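Local coordinates for protein Exo-1,3/1,4-beta-glucanase (Pseudoalteromonas sp., PDB 3RRX) that hydrolyses beta-glucans, probably releasing glucose from the chain ends of 1,3- and 1,4-linked substrates as a family 3 glycoside hydrolase, at residues 122-127 with 387-392; 168-173 with 223-228; 424-429 with 448-453; 431-436 with 491-496; 528-533 with 548-553. The protein carries 1 engineered substitution. One frame throughout, in Å; residues are numbered along the deposited sequence.

Interaction 1: 122-127 with 387-392; sequences TLFPHN and RTLARE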
# COMPACT_ATOMS: atom_id res chain seq x y z
N THR A 122 -0.03 10.95 7.96
CA THR A 122 0.36 11.42 6.63
C THR A 122 -0.02 10.38 5.58
O THR A 122 0.27 9.20 5.76
CB THR A 122 1.88 11.64 6.55
OG1 THR A 122 2.27 12.61 7.53
CG2 THR A 122 2.27 12.13 5.16
N LEU A 123 -0.67 10.79 4.50
CA LEU A 123 -0.97 9.85 3.42
C LEU A 123 -0.07 10.11 2.22
O LEU A 123 -0.18 11.15 1.56
CB LEU A 123 -2.45 9.91 3.03
CG LEU A 123 -3.46 9.65 4.16
CD1 LEU A 123 -4.91 9.90 3.71
CD2 LEU A 123 -3.31 8.21 4.72
N PHE A 124 0.84 9.18 1.95
CA PHE A 124 1.72 9.30 0.80
C PHE A 124 0.97 8.90 -0.47
O PHE A 124 -0.08 8.26 -0.39
CB PHE A 124 2.99 8.45 1.00
CG PHE A 124 3.80 8.88 2.20
CD1 PHE A 124 4.72 9.91 2.09
CD2 PHE A 124 3.60 8.29 3.43
CE1 PHE A 124 5.46 10.32 3.18
CE2 PHE A 124 4.33 8.70 4.54
CZ PHE A 124 5.25 9.73 4.41
N PRO A 125 1.49 9.28 -1.64
CA PRO A 125 0.89 8.78 -2.88
C PRO A 125 0.85 7.25 -2.85
O PRO A 125 1.76 6.63 -2.29
CB PRO A 125 1.88 9.24 -3.96
CG PRO A 125 2.52 10.45 -3.38
CD PRO A 125 2.63 10.18 -1.89
N HIS A 126 -0.19 6.66 -3.42
CA HIS A 126 -0.22 5.21 -3.56
C HIS A 126 0.91 4.79 -4.48
O HIS A 126 1.47 5.61 -5.20
CB HIS A 126 -1.57 4.73 -4.09
CG HIS A 126 -2.59 4.50 -3.01
ND1 HIS A 126 -2.40 3.57 -2.01
CD2 HIS A 126 -3.79 5.08 -2.78
CE1 HIS A 126 -3.46 3.58 -1.21
NE2 HIS A 126 -4.31 4.49 -1.65
N ASN A 127 1.24 3.50 -4.44
CA ASN A 127 2.43 2.96 -5.10
C ASN A 127 2.57 3.25 -6.60
O ASN A 127 3.68 3.47 -7.09
CB ASN A 127 2.52 1.44 -4.87
CG ASN A 127 3.09 1.11 -3.50
OD1 ASN A 127 3.28 1.99 -2.67
ND2 ASN A 127 3.40 -0.18 -3.27
N ARG A 387 4.97 15.48 5.86
CA ARG A 387 4.09 16.04 4.83
C ARG A 387 4.92 16.73 3.75
O ARG A 387 4.55 16.72 2.58
CB ARG A 387 3.06 16.98 5.44
CG ARG A 387 2.17 16.28 6.46
CD ARG A 387 0.97 17.14 6.88
NE ARG A 387 0.13 16.42 7.84
CZ ARG A 387 -0.85 15.59 7.49
NH1 ARG A 387 -1.15 15.40 6.21
NH2 ARG A 387 -1.54 14.96 8.44
N THR A 388 6.04 17.30 4.15
CA THR A 388 6.98 17.87 3.19
C THR A 388 7.58 16.79 2.28
O THR A 388 7.74 16.99 1.07
CB THR A 388 8.11 18.63 3.91
OG1 THR A 388 7.55 19.77 4.59
CG2 THR A 388 9.15 19.11 2.91
N LEU A 389 7.91 15.65 2.87
CA LEU A 389 8.35 14.48 2.11
C LEU A 389 7.28 13.99 1.14
O LEU A 389 7.57 13.70 -0.04
CB LEU A 389 8.74 13.36 3.09
CG LEU A 389 9.05 11.98 2.49
CD1 LEU A 389 10.25 12.06 1.56
CD2 LEU A 389 9.31 10.98 3.62
N ALA A 390 6.04 13.91 1.61
CA ALA A 390 4.94 13.44 0.78
C ALA A 390 4.66 14.39 -0.38
O ALA A 390 4.36 13.96 -1.49
CB ALA A 390 3.67 13.24 1.64
N ARG A 391 4.75 15.69 -0.11
CA ARG A 391 4.58 16.71 -1.13
C ARG A 391 5.62 16.55 -2.24
O ARG A 391 5.30 16.68 -3.43
CB ARG A 391 4.65 18.10 -0.50
CG ARG A 391 4.33 19.25 -1.42
CD ARG A 391 4.23 20.54 -0.61
NE ARG A 391 4.25 21.74 -1.43
CZ ARG A 391 4.10 22.98 -0.94
NH1 ARG A 391 3.90 23.15 0.36
NH2 ARG A 391 4.15 24.03 -1.75
N GLU A 392 6.86 16.26 -1.85
CA GLU A 392 7.92 15.95 -2.81
C GLU A 392 7.52 14.73 -3.64
O GLU A 392 7.67 14.72 -4.86
CB GLU A 392 9.24 15.67 -2.08
CG GLU A 392 10.39 15.21 -2.99
CD GLU A 392 11.60 14.69 -2.21
OE1 GLU A 392 11.66 14.93 -0.98
OE2 GLU A 392 12.48 14.03 -2.80
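Phe-124 and Ala-390 form the apolar centre of the contact between the loop 122-127 and the helix segment 387-392. The Phe-124 ring reaches the helix with its CD1-CE1 side: CD1 lies 3.5 Å from Ala-390 CB, and CE1 is 3.9 Å from Leu-389 CD2. With CG anti to its own carbonyl carbon (chi1 -61°), the ring is carried toward the helix although the CB bond does not point there. Thr-122 adds its methyl, CG2 standing 3.9 Å from Ala-390 CB and also over one face of the Phe-124 ring. A smaller leucine at Phe-124 would probably lose much of this ring contact and open a gap beside the Ala-390 methyl. The polar side chains meet without a hydrogen bond between the segments. Arg-387 runs past Thr-122, its CG 3.8 Å from Thr-122 OG1, and Thr-122 CA lies over one guanidinium face. Their polar ends bind other residues: Arg-387 forms a salt bridge with Glu-556, and Thr-122 OG1 is hydrogen-bonded to Glu-149. The contact thus seats the loop that follows barrel strand 106-110 against helix 384-397, while helix 136-151 touches both Phe-124 and Leu-389.

Interaction 2: 168-173 with 223-228; sequences DDRWGR and TERGVD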
# COMPACT_ATOMS: atom_id res chain seq x y z
N ASP A 168 -2.55 -6.79 -15.54
CA ASP A 168 -3.87 -6.51 -16.10
C ASP A 168 -4.54 -5.46 -15.22
O ASP A 168 -4.89 -5.74 -14.07
CB ASP A 168 -4.72 -7.79 -16.15
CG ASP A 168 -6.02 -7.62 -16.95
OD1 ASP A 168 -6.67 -6.55 -16.86
OD2 ASP A 168 -6.41 -8.57 -17.66
N ASP A 169 -4.70 -4.24 -15.75
CA ASP A 169 -5.13 -3.10 -14.95
C ASP A 169 -6.60 -3.15 -14.54
O ASP A 169 -7.07 -2.28 -13.82
CB ASP A 169 -4.85 -1.78 -15.68
CG ASP A 169 -3.38 -1.54 -15.91
OD1 ASP A 169 -2.57 -2.21 -15.22
OD2 ASP A 169 -3.03 -0.70 -16.77
N ARG A 170 -7.32 -4.17 -14.97
CA ARG A 170 -8.70 -4.33 -14.51
C ARG A 170 -8.79 -4.65 -13.01
O ARG A 170 -9.84 -4.46 -12.39
CB ARG A 170 -9.41 -5.41 -15.33
CG ARG A 170 -9.76 -4.95 -16.76
CD ARG A 170 -10.37 -6.08 -17.58
NE ARG A 170 -9.37 -7.02 -18.07
CZ ARG A 170 -9.63 -8.00 -18.94
NH1 ARG A 170 -10.86 -8.17 -19.40
NH2 ARG A 170 -8.67 -8.80 -19.35
N TRP A 171 -7.69 -5.13 -12.44
CA TRP A 171 -7.66 -5.45 -11.00
C TRP A 171 -7.88 -4.22 -10.14
O TRP A 171 -7.22 -3.19 -10.34
CB TRP A 171 -6.30 -6.04 -10.64
CG TRP A 171 -6.23 -6.71 -9.28
CD1 TRP A 171 -7.25 -7.29 -8.58
CD2 TRP A 171 -5.05 -6.87 -8.48
NE1 TRP A 171 -6.78 -7.81 -7.40
CE2 TRP A 171 -5.43 -7.56 -7.31
CE3 TRP A 171 -3.72 -6.49 -8.63
CZ2 TRP A 171 -4.52 -7.89 -6.31
CZ3 TRP A 171 -2.81 -6.82 -7.64
CH2 TRP A 171 -3.22 -7.51 -6.49
N GLY A 172 -8.77 -4.33 -9.16
CA GLY A 172 -9.02 -3.25 -8.21
C GLY A 172 -7.89 -2.92 -7.24
O GLY A 172 -7.99 -1.96 -6.48
N ARG A 173 -6.81 -3.69 -7.27
CA ARG A 173 -5.66 -3.38 -6.43
C ARG A 173 -4.44 -2.93 -7.24
O ARG A 173 -3.32 -2.90 -6.74
CB ARG A 173 -5.30 -4.56 -5.52
CG ARG A 173 -6.52 -5.12 -4.78
CD ARG A 173 -6.14 -6.09 -3.64
NE ARG A 173 -5.51 -5.39 -2.51
CZ ARG A 173 -5.24 -5.94 -1.34
NH1 ARG A 173 -5.55 -7.22 -1.11
NH2 ARG A 173 -4.66 -5.22 -0.39
N THR A 223 -3.56 -12.38 -12.04
CA THR A 223 -4.77 -13.19 -12.13
C THR A 223 -5.46 -12.97 -13.48
O THR A 223 -5.35 -11.89 -14.09
CB THR A 223 -5.78 -12.89 -11.01
OG1 THR A 223 -6.24 -11.53 -11.12
CG2 THR A 223 -5.15 -13.13 -9.61
N GLU A 224 -6.17 -13.99 -13.94
CA GLU A 224 -6.83 -13.93 -15.24
C GLU A 224 -7.92 -12.86 -15.23
O GLU A 224 -8.75 -12.81 -14.32
CB GLU A 224 -7.41 -15.30 -15.60
CG GLU A 224 -7.76 -15.48 -17.08
CD GLU A 224 -6.54 -15.43 -17.99
OE1 GLU A 224 -5.40 -15.66 -17.52
OE2 GLU A 224 -6.72 -15.14 -19.20
N ARG A 225 -7.91 -12.00 -16.25
CA ARG A 225 -8.83 -10.86 -16.36
C ARG A 225 -8.73 -9.88 -15.18
O ARG A 225 -9.60 -9.03 -15.00
CB ARG A 225 -10.27 -11.33 -16.56
CG ARG A 225 -10.49 -12.07 -17.88
CD ARG A 225 -11.93 -12.59 -18.00
NE ARG A 225 -12.16 -13.71 -17.11
CZ ARG A 225 -12.94 -13.67 -16.03
NH1 ARG A 225 -13.58 -12.55 -15.71
NH2 ARG A 225 -13.08 -14.75 -15.27
N GLY A 226 -7.66 -9.99 -14.40
CA GLY A 226 -7.45 -9.09 -13.27
C GLY A 226 -8.47 -9.25 -12.15
O GLY A 226 -8.68 -8.34 -11.36
N VAL A 227 -9.11 -10.41 -12.07
CA VAL A 227 -10.10 -10.65 -11.03
C VAL A 227 -9.42 -10.73 -9.66
O VAL A 227 -8.44 -11.46 -9.50
CB VAL A 227 -10.88 -11.96 -11.29
CG1 VAL A 227 -11.78 -12.29 -10.11
CG2 VAL A 227 -11.70 -11.84 -12.60
N ASP A 228 -9.93 -9.97 -8.69
CA ASP A 228 -9.34 -9.95 -7.35
C ASP A 228 -9.47 -11.32 -6.69
O ASP A 228 -10.57 -11.88 -6.63
CB ASP A 228 -10.03 -8.88 -6.50
CG ASP A 228 -9.39 -8.71 -5.12
OD1 ASP A 228 -8.15 -8.61 -5.02
OD2 ASP A 228 -10.15 -8.68 -4.14
O HOH W 1 -5.76 -11.19 -17.91
O HOH W 2 -7.03 -9.20 -2.79
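Trp-171 turns the edge of its indole toward Asp-228: with CG anti to the backbone N (chi1 -166°), NE1 is brought to Asp-228 OD1 and donates a hydrogen bond of 2.9 Å. The carboxylate plane is inclined 33° to the ring, and OD1 is met on its anti side. Water 2 donates to the same oxygen and accepts from Arg-173 NH1, while Arg-173 CB sits over the indole face; the guanidinium of Arg-173 also forms a salt bridge with Glu-176. Both segments are loops following strands of the family 3 N-terminal barrel, 157-162 and 211-217. Within the first, a type I turn from Asp-168 to Trp-171 is reinforced by an Asx turn, Asp-168 OD1 accepting from Arg-170 N. Arg-170 grips that carboxylate side-on, NE to OD1 and NH2 to OD2, through the syn lone pairs. Held flat in this way, its guanidinium presents one face to Arg-225 CA, 3.6 Å from Arg-170 NH2, and stands nearly perpendicular (85°) to the guanidinium of Arg-225. Trp-171 CA also makes a C-H...O contact of 3.1 Å with Gly-226 O.

Interaction 3: 424-429 with 448-453; sequences NAINMQ and PNATSI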
# COMPACT_ATOMS: atom_id res chain seq x y z
N ASN A 424 -11.87 19.67 -5.03
CA ASN A 424 -11.73 19.97 -3.61
C ASN A 424 -12.13 18.77 -2.77
O ASN A 424 -12.69 18.93 -1.68
CB ASN A 424 -12.60 21.18 -3.25
CG ASN A 424 -12.32 21.70 -1.85
OD1 ASN A 424 -11.16 21.80 -1.43
ND2 ASN A 424 -13.38 22.05 -1.13
N ALA A 425 -11.85 17.57 -3.28
CA ALA A 425 -12.28 16.34 -2.64
C ALA A 425 -11.08 15.48 -2.26
O ALA A 425 -10.56 14.72 -3.07
CB ALA A 425 -13.20 15.56 -3.56
N ILE A 426 -10.65 15.60 -1.01
CA ILE A 426 -9.46 14.89 -0.57
C ILE A 426 -9.68 13.39 -0.66
O ILE A 426 -8.74 12.63 -0.94
CB ILE A 426 -9.00 15.34 0.83
CG1 ILE A 426 -8.62 16.83 0.79
CG2 ILE A 426 -7.83 14.49 1.33
CD1 ILE A 426 -8.40 17.48 2.16
N ASN A 427 -10.92 12.94 -0.49
CA ASN A 427 -11.16 11.50 -0.54
C ASN A 427 -10.84 10.89 -1.90
O ASN A 427 -10.37 9.76 -1.99
CB ASN A 427 -12.58 11.14 -0.05
CG ASN A 427 -13.66 11.37 -1.10
OD1 ASN A 427 -13.67 12.38 -1.80
ND2 ASN A 427 -14.59 10.42 -1.20
N MET A 428 -11.08 11.66 -2.96
CA MET A 428 -10.76 11.22 -4.31
C MET A 428 -9.26 11.24 -4.60
O MET A 428 -8.75 10.37 -5.30
CB MET A 428 -11.48 12.10 -5.35
CG MET A 428 -12.95 11.78 -5.52
SD MET A 428 -13.68 12.77 -6.84
CE MET A 428 -12.88 12.05 -8.28
N GLN A 429 -8.56 12.24 -4.08
CA GLN A 429 -7.11 12.30 -4.27
C GLN A 429 -6.38 11.25 -3.42
O GLN A 429 -5.28 10.81 -3.78
CB GLN A 429 -6.55 13.71 -4.02
CG GLN A 429 -6.26 14.04 -2.58
CD GLN A 429 -6.06 15.54 -2.34
OE1 GLN A 429 -6.77 16.38 -2.92
NE2 GLN A 429 -5.08 15.88 -1.52
N PRO A 448 -7.45 15.95 8.69
CA PRO A 448 -6.86 17.16 9.25
C PRO A 448 -5.44 17.36 8.73
O PRO A 448 -4.66 16.40 8.64
CB PRO A 448 -6.82 16.88 10.77
CG PRO A 448 -6.85 15.38 10.88
CD PRO A 448 -7.71 14.92 9.72
N ASN A 449 -5.13 18.60 8.38
CA ASN A 449 -3.80 18.98 7.94
C ASN A 449 -3.44 18.53 6.53
O ASN A 449 -2.33 18.77 6.07
CB ASN A 449 -2.75 18.55 8.96
CG ASN A 449 -2.89 19.31 10.27
OD1 ASN A 449 -3.34 20.46 10.29
ND2 ASN A 449 -2.52 18.68 11.37
N ALA A 450 -4.38 17.89 5.85
CA ALA A 450 -4.21 17.58 4.43
C ALA A 450 -4.57 18.81 3.61
O ALA A 450 -5.16 19.76 4.13
CB ALA A 450 -5.07 16.39 4.02
N THR A 451 -4.23 18.81 2.32
CA THR A 451 -4.54 19.95 1.46
C THR A 451 -5.16 19.47 0.16
O THR A 451 -4.55 18.66 -0.54
CB THR A 451 -3.26 20.74 1.11
OG1 THR A 451 -2.67 21.24 2.32
CG2 THR A 451 -3.58 21.90 0.16
N SER A 452 -6.36 19.95 -0.16
CA SER A 452 -6.99 19.59 -1.44
C SER A 452 -6.24 20.22 -2.61
O SER A 452 -5.42 21.11 -2.42
CB SER A 452 -8.46 20.04 -1.46
OG SER A 452 -8.57 21.43 -1.75
N ILE A 453 -6.50 19.75 -3.82
CA ILE A 453 -5.81 20.30 -4.98
C ILE A 453 -6.22 21.77 -5.18
O ILE A 453 -5.37 22.63 -5.43
CB ILE A 453 -6.04 19.44 -6.23
CG1 ILE A 453 -5.31 18.11 -6.05
CG2 ILE A 453 -5.51 20.15 -7.47
CD1 ILE A 453 -5.83 16.98 -6.92
O HOH W 3 -8.75 17.80 -4.34
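Ser-452 OG donates a short hydrogen bond of 2.6 Å to Asn-424 OD1, approaching in the carbonyl plane of the amide. Gln-429 CG lies between the backbone N and the carbonyl carbon (chi1 84°), and the chain, extended beyond it, takes the amide to Thr-451. There NE2 donates to Thr-451 O at 3.0 Å, nearly straight at 167°; the acceptor lies in the Gln-429 amide plane, whereas the donor stands above the carbonyl plane of Thr-451. Alongside these bonds Ile-426 packs through CG1 against Ser-452 CA (3.9 Å) and through CD1 against Ala-450 CB (4.0 Å). Water 3 donates to Gln-429 OE1 and accepts from Ile-453 N. Farther out, Gln-429 NE2 also bonds to Gly-554 O, and Asn-444 bonds to Asn-424 O through ND2 and to Ile-426 N through OD1. The contact joins the N-terminal ends of helices 426-430 and 453-463 in the family 3 C-terminal domain. Ser-452 is the N-cap of the latter; its hydroxyl proton is probably held toward Asn-424, the oxygen serving Ser-455 N, which couples the cap to the approach to helix 426-430.

Interaction 4: 431-436 with 491-496; sequences GGWSVS and PYAEWF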
# COMPACT_ATOMS: atom_id res chain seq x y z
N GLY A 431 -7.85 8.14 -2.41
CA GLY A 431 -8.25 6.80 -2.83
C GLY A 431 -8.50 5.88 -1.65
O GLY A 431 -8.63 6.33 -0.51
N GLY A 432 -8.57 4.58 -1.92
CA GLY A 432 -8.89 3.59 -0.90
C GLY A 432 -7.82 3.42 0.15
O GLY A 432 -6.72 3.95 0.01
N TRP A 433 -8.13 2.69 1.22
CA TRP A 433 -7.19 2.47 2.32
C TRP A 433 -6.72 3.79 2.91
O TRP A 433 -5.52 3.99 3.11
CB TRP A 433 -5.96 1.67 1.87
CG TRP A 433 -6.25 0.34 1.23
CD1 TRP A 433 -6.16 0.03 -0.10
CD2 TRP A 433 -6.65 -0.87 1.89
NE1 TRP A 433 -6.48 -1.30 -0.30
CE2 TRP A 433 -6.79 -1.87 0.90
CE3 TRP A 433 -6.90 -1.20 3.22
CZ2 TRP A 433 -7.17 -3.17 1.20
CZ3 TRP A 433 -7.28 -2.50 3.52
CH2 TRP A 433 -7.41 -3.47 2.52
N SER A 434 -7.65 4.70 3.16
CA SER A 434 -7.30 6.03 3.67
C SER A 434 -8.26 6.40 4.79
O SER A 434 -9.34 6.93 4.54
CB SER A 434 -7.36 7.08 2.56
OG SER A 434 -6.43 6.79 1.53
N VAL A 435 -7.85 6.10 6.02
CA VAL A 435 -8.68 6.22 7.21
C VAL A 435 -9.80 5.18 7.18
O VAL A 435 -10.01 4.47 8.17
CB VAL A 435 -9.23 7.64 7.40
CG1 VAL A 435 -10.12 7.71 8.63
CG2 VAL A 435 -8.08 8.63 7.52
N SER A 436 -10.49 5.06 6.05
CA SER A 436 -11.45 3.99 5.84
C SER A 436 -11.04 3.10 4.66
O SER A 436 -10.12 3.43 3.90
CB SER A 436 -12.86 4.54 5.64
OG SER A 436 -13.03 5.06 4.34
N PRO A 491 -12.97 6.55 -5.12
CA PRO A 491 -12.06 5.69 -4.35
C PRO A 491 -12.61 4.27 -4.20
O PRO A 491 -13.83 4.08 -4.11
CB PRO A 491 -11.98 6.38 -2.99
CG PRO A 491 -13.18 7.27 -2.92
CD PRO A 491 -13.46 7.70 -4.33
N TYR A 492 -11.71 3.30 -4.17
CA TYR A 492 -12.10 1.90 -4.01
C TYR A 492 -10.95 1.10 -3.42
O TYR A 492 -9.80 1.56 -3.39
CB TYR A 492 -12.50 1.29 -5.36
CG TYR A 492 -11.46 1.48 -6.44
CD1 TYR A 492 -10.34 0.64 -6.53
CD2 TYR A 492 -11.58 2.51 -7.38
CE1 TYR A 492 -9.38 0.83 -7.51
CE2 TYR A 492 -10.63 2.70 -8.37
CZ TYR A 492 -9.53 1.85 -8.42
OH TYR A 492 -8.57 2.04 -9.39
N ALA A 493 -11.26 -0.11 -2.95
CA ALA A 493 -10.26 -1.04 -2.46
C ALA A 493 -10.69 -2.45 -2.82
O ALA A 493 -11.88 -2.77 -2.79
CB ALA A 493 -10.11 -0.92 -0.94
N GLU A 494 -9.71 -3.29 -3.16
CA GLU A 494 -9.96 -4.71 -3.44
C GLU A 494 -11.01 -4.89 -4.53
O GLU A 494 -11.06 -4.10 -5.48
CB GLU A 494 -10.30 -5.48 -2.14
CG GLU A 494 -9.23 -5.32 -1.05
CD GLU A 494 -9.48 -6.18 0.19
OE1 GLU A 494 -9.58 -5.62 1.30
OE2 GLU A 494 -9.57 -7.41 0.06
N TRP A 495 -11.84 -5.93 -4.42
CA TRP A 495 -12.70 -6.31 -5.54
C TRP A 495 -13.71 -5.22 -5.95
O TRP A 495 -14.22 -5.24 -7.07
CB TRP A 495 -13.40 -7.65 -5.26
CG TRP A 495 -14.40 -7.57 -4.16
CD1 TRP A 495 -15.73 -7.28 -4.29
CD2 TRP A 495 -14.17 -7.77 -2.76
NE1 TRP A 495 -16.34 -7.29 -3.06
CE2 TRP A 495 -15.40 -7.58 -2.10
CE3 TRP A 495 -13.04 -8.08 -2.00
CZ2 TRP A 495 -15.53 -7.70 -0.72
CZ3 TRP A 495 -13.17 -8.21 -0.63
CH2 TRP A 495 -14.41 -8.01 0.01
N PHE A 496 -14.00 -4.28 -5.05
CA PHE A 496 -14.88 -3.16 -5.38
C PHE A 496 -14.37 -2.39 -6.60
O PHE A 496 -15.15 -1.74 -7.30
CB PHE A 496 -15.00 -2.17 -4.22
CG PHE A 496 -15.97 -2.58 -3.15
CD1 PHE A 496 -17.00 -1.74 -2.77
CD2 PHE A 496 -15.83 -3.80 -2.50
CE1 PHE A 496 -17.89 -2.10 -1.76
CE2 PHE A 496 -16.72 -4.18 -1.49
CZ PHE A 496 -17.75 -3.32 -1.13
O HOH W 4 -8.90 4.08 -4.85
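Ala-493 places its methyl over one face of the Trp-433 indole, a CH-pi contact between two loops of the family 3 C-terminal domain: one leaves helix 426-430, the other follows strand 482-488 of its mixed sheet. Ala-493 CB lies 4.0 Å from the centroid of the five-membered ring, 24° off the normal, and is nearest to Trp-433 NE1 at 3.7 Å. That NE1 donates to Glu-176, a residue of the N-terminal family region, which ties the indole to the other domain. The backbones come together closely at Gly-432, whose CA makes a C-H...O contact with Tyr-492 O at 3.3 Å, a place where any CB would run into that oxygen. At Gly-431, which leaves the preceding helix with positive phi, CA rests 3.8 Å from Pro-491 CB. No direct hydrogen bond links the segments, but water 4 accepts from both Gly-432 N and Tyr-492 N and sits over the Tyr-492 ring. Glu-494 lies against the benzene ring of the indole without hydrogen-bonding to it, its carboxylate plane only 10° from that of the ring. Its CG, anti to the carbonyl carbon (chi1 -55°), sends the extended chain toward the six-membered ring, while OE1 takes its hydrogen bond from Trp-437 NE1. There Glu-494 OE1 stops 3.3 Å from Trp-433 CH2.

Interaction 5: 528-533 with 548-553; sequences VFLSGR and VAAWLP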
# COMPACT_ATOMS: atom_id res chain seq x y z
N VAL A 528 -6.50 17.43 -14.75
CA VAL A 528 -5.76 16.66 -13.76
C VAL A 528 -6.56 15.39 -13.45
O VAL A 528 -7.66 15.47 -12.91
CB VAL A 528 -5.52 17.45 -12.45
CG1 VAL A 528 -4.77 16.58 -11.42
CG2 VAL A 528 -4.74 18.73 -12.73
N PHE A 529 -5.99 14.24 -13.79
CA PHE A 529 -6.71 12.98 -13.76
C PHE A 529 -6.28 12.14 -12.55
O PHE A 529 -5.11 11.74 -12.44
CB PHE A 529 -6.41 12.23 -15.07
CG PHE A 529 -7.21 10.98 -15.28
CD1 PHE A 529 -8.60 11.04 -15.42
CD2 PHE A 529 -6.58 9.75 -15.37
CE1 PHE A 529 -9.34 9.90 -15.63
CE2 PHE A 529 -7.32 8.59 -15.59
CZ PHE A 529 -8.70 8.66 -15.71
N LEU A 530 -7.22 11.89 -11.64
CA LEU A 530 -6.98 11.05 -10.46
C LEU A 530 -7.44 9.63 -10.74
O LEU A 530 -8.60 9.41 -11.09
CB LEU A 530 -7.76 11.61 -9.26
CG LEU A 530 -7.44 13.05 -8.88
CD1 LEU A 530 -8.39 13.56 -7.78
CD2 LEU A 530 -5.99 13.16 -8.43
N SER A 531 -6.54 8.66 -10.60
CA SER A 531 -6.89 7.29 -10.89
C SER A 531 -5.88 6.32 -10.29
O SER A 531 -4.74 6.70 -9.97
CB SER A 531 -6.95 7.05 -12.41
OG SER A 531 -5.63 7.04 -12.95
N GLY A 532 -6.29 5.07 -10.14
CA GLY A 532 -5.39 4.05 -9.62
C GLY A 532 -4.71 3.26 -10.72
O GLY A 532 -4.07 2.24 -10.45
N ARG A 533 -4.84 3.72 -11.96
CA ARG A 533 -4.38 2.94 -13.11
C ARG A 533 -4.59 3.74 -14.39
O ARG A 533 -5.43 4.64 -14.42
CB ARG A 533 -5.19 1.65 -13.19
CG ARG A 533 -6.70 1.93 -13.13
CD ARG A 533 -7.58 0.67 -13.11
NE ARG A 533 -8.87 0.97 -12.47
CZ ARG A 533 -9.66 0.06 -11.91
NH1 ARG A 533 -9.32 -1.23 -11.91
NH2 ARG A 533 -10.80 0.44 -11.34
N VAL A 548 -2.76 15.67 -17.21
CA VAL A 548 -1.80 15.16 -16.24
C VAL A 548 -2.33 13.92 -15.53
O VAL A 548 -3.43 13.95 -14.96
CB VAL A 548 -1.47 16.23 -15.16
CG1 VAL A 548 -0.51 15.67 -14.11
CG2 VAL A 548 -0.89 17.49 -15.81
N ALA A 549 -1.56 12.83 -15.56
CA ALA A 549 -1.89 11.67 -14.75
C ALA A 549 -1.31 11.91 -13.36
O ALA A 549 -0.10 11.90 -13.18
CB ALA A 549 -1.30 10.39 -15.36
N ALA A 550 -2.20 12.14 -12.39
CA ALA A 550 -1.77 12.45 -11.02
C ALA A 550 -1.91 11.25 -10.08
O ALA A 550 -1.52 11.32 -8.91
CB ALA A 550 -2.55 13.67 -10.47
N TRP A 551 -2.50 10.16 -10.58
CA TRP A 551 -2.63 8.93 -9.80
C TRP A 551 -3.47 9.20 -8.54
O TRP A 551 -4.51 9.84 -8.63
CB TRP A 551 -1.25 8.33 -9.49
CG TRP A 551 -0.35 8.33 -10.72
CD1 TRP A 551 0.78 9.08 -10.90
CD2 TRP A 551 -0.53 7.57 -11.93
NE1 TRP A 551 1.33 8.81 -12.14
CE2 TRP A 551 0.54 7.90 -12.79
CE3 TRP A 551 -1.49 6.65 -12.36
CZ2 TRP A 551 0.67 7.35 -14.08
CZ3 TRP A 551 -1.35 6.09 -13.64
CH2 TRP A 551 -0.28 6.43 -14.47
N LEU A 552 -3.04 8.69 -7.39
CA LEU A 552 -3.74 8.94 -6.13
C LEU A 552 -2.77 9.58 -5.16
O LEU A 552 -2.20 8.89 -4.30
CB LEU A 552 -4.30 7.63 -5.55
CG LEU A 552 -5.30 6.92 -6.47
CD1 LEU A 552 -5.60 5.50 -6.01
CD2 LEU A 552 -6.60 7.75 -6.63
N PRO A 553 -2.56 10.90 -5.28
CA PRO A 553 -1.45 11.59 -4.62
C PRO A 553 -1.44 11.60 -3.09
O PRO A 553 -0.38 11.86 -2.52
CB PRO A 553 -1.54 13.02 -5.17
CG PRO A 553 -2.90 13.15 -5.74
CD PRO A 553 -3.30 11.79 -6.20
O HOH W 5 -3.94 9.27 -13.04
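With CG anti to the carbonyl carbon in both leucines (chi1 -57° in Leu-530, -61° in Leu-552), each side chain is brought back to the opposing segment. Leu-530 CD2 meets Pro-553 CD at 3.8 Å, the two side chains at about a right angle, and Leu-552 packs CG against Ser-531 O (3.6 Å) and CD1 against Gly-532 CA (3.9 Å). An alanine at Leu-552 is likely to open a gap beside Ser-531 and Gly-532. The backbones belong to the parallel strands 525-530 and 546-551, joined through helix 538-542 in a beta-alpha-beta unit. Phe-529 N donates to Val-548 O at 2.8 Å, and Ala-550 N returns a bond to Phe-529 O. At Trp-551 positive phi breaks the regular pattern; Ser-531 N reaches Trp-551 O at 3.1 Å, bent and from above the carbonyl plane. Water 5 supplements the direct pairing: it donates to Ser-531 OG, is a second donor to Phe-529 O and accepts from the buried Trp-551 N, which thus keeps a polar partner where the regular ladder is interrupted.

Overall arrangement
From the N terminus, the loop 122-127 after strand 106-110 opens interaction 1, which closes only at helix 384-397. Interaction 2, joining two further barrel loops, falls wholly within that long span. The remaining contacts belong to the C-terminal family region: interaction 3 closes a short loop, interaction 4 alternates with it along the chain, and interaction 5 follows in series, linking adjacent parallel strands. Several touches tie the two regions together. His-126 of interaction 1 probably hydrogen-bonds through its ring to Gly-432 of interaction 4 and through its backbone to Leu-552 of interaction 5. Asp-169 of interaction 2 probably bonds to Arg-533 of interaction 5. Within the C-terminal region, Gln-429 of interaction 3 packs on Pro-553.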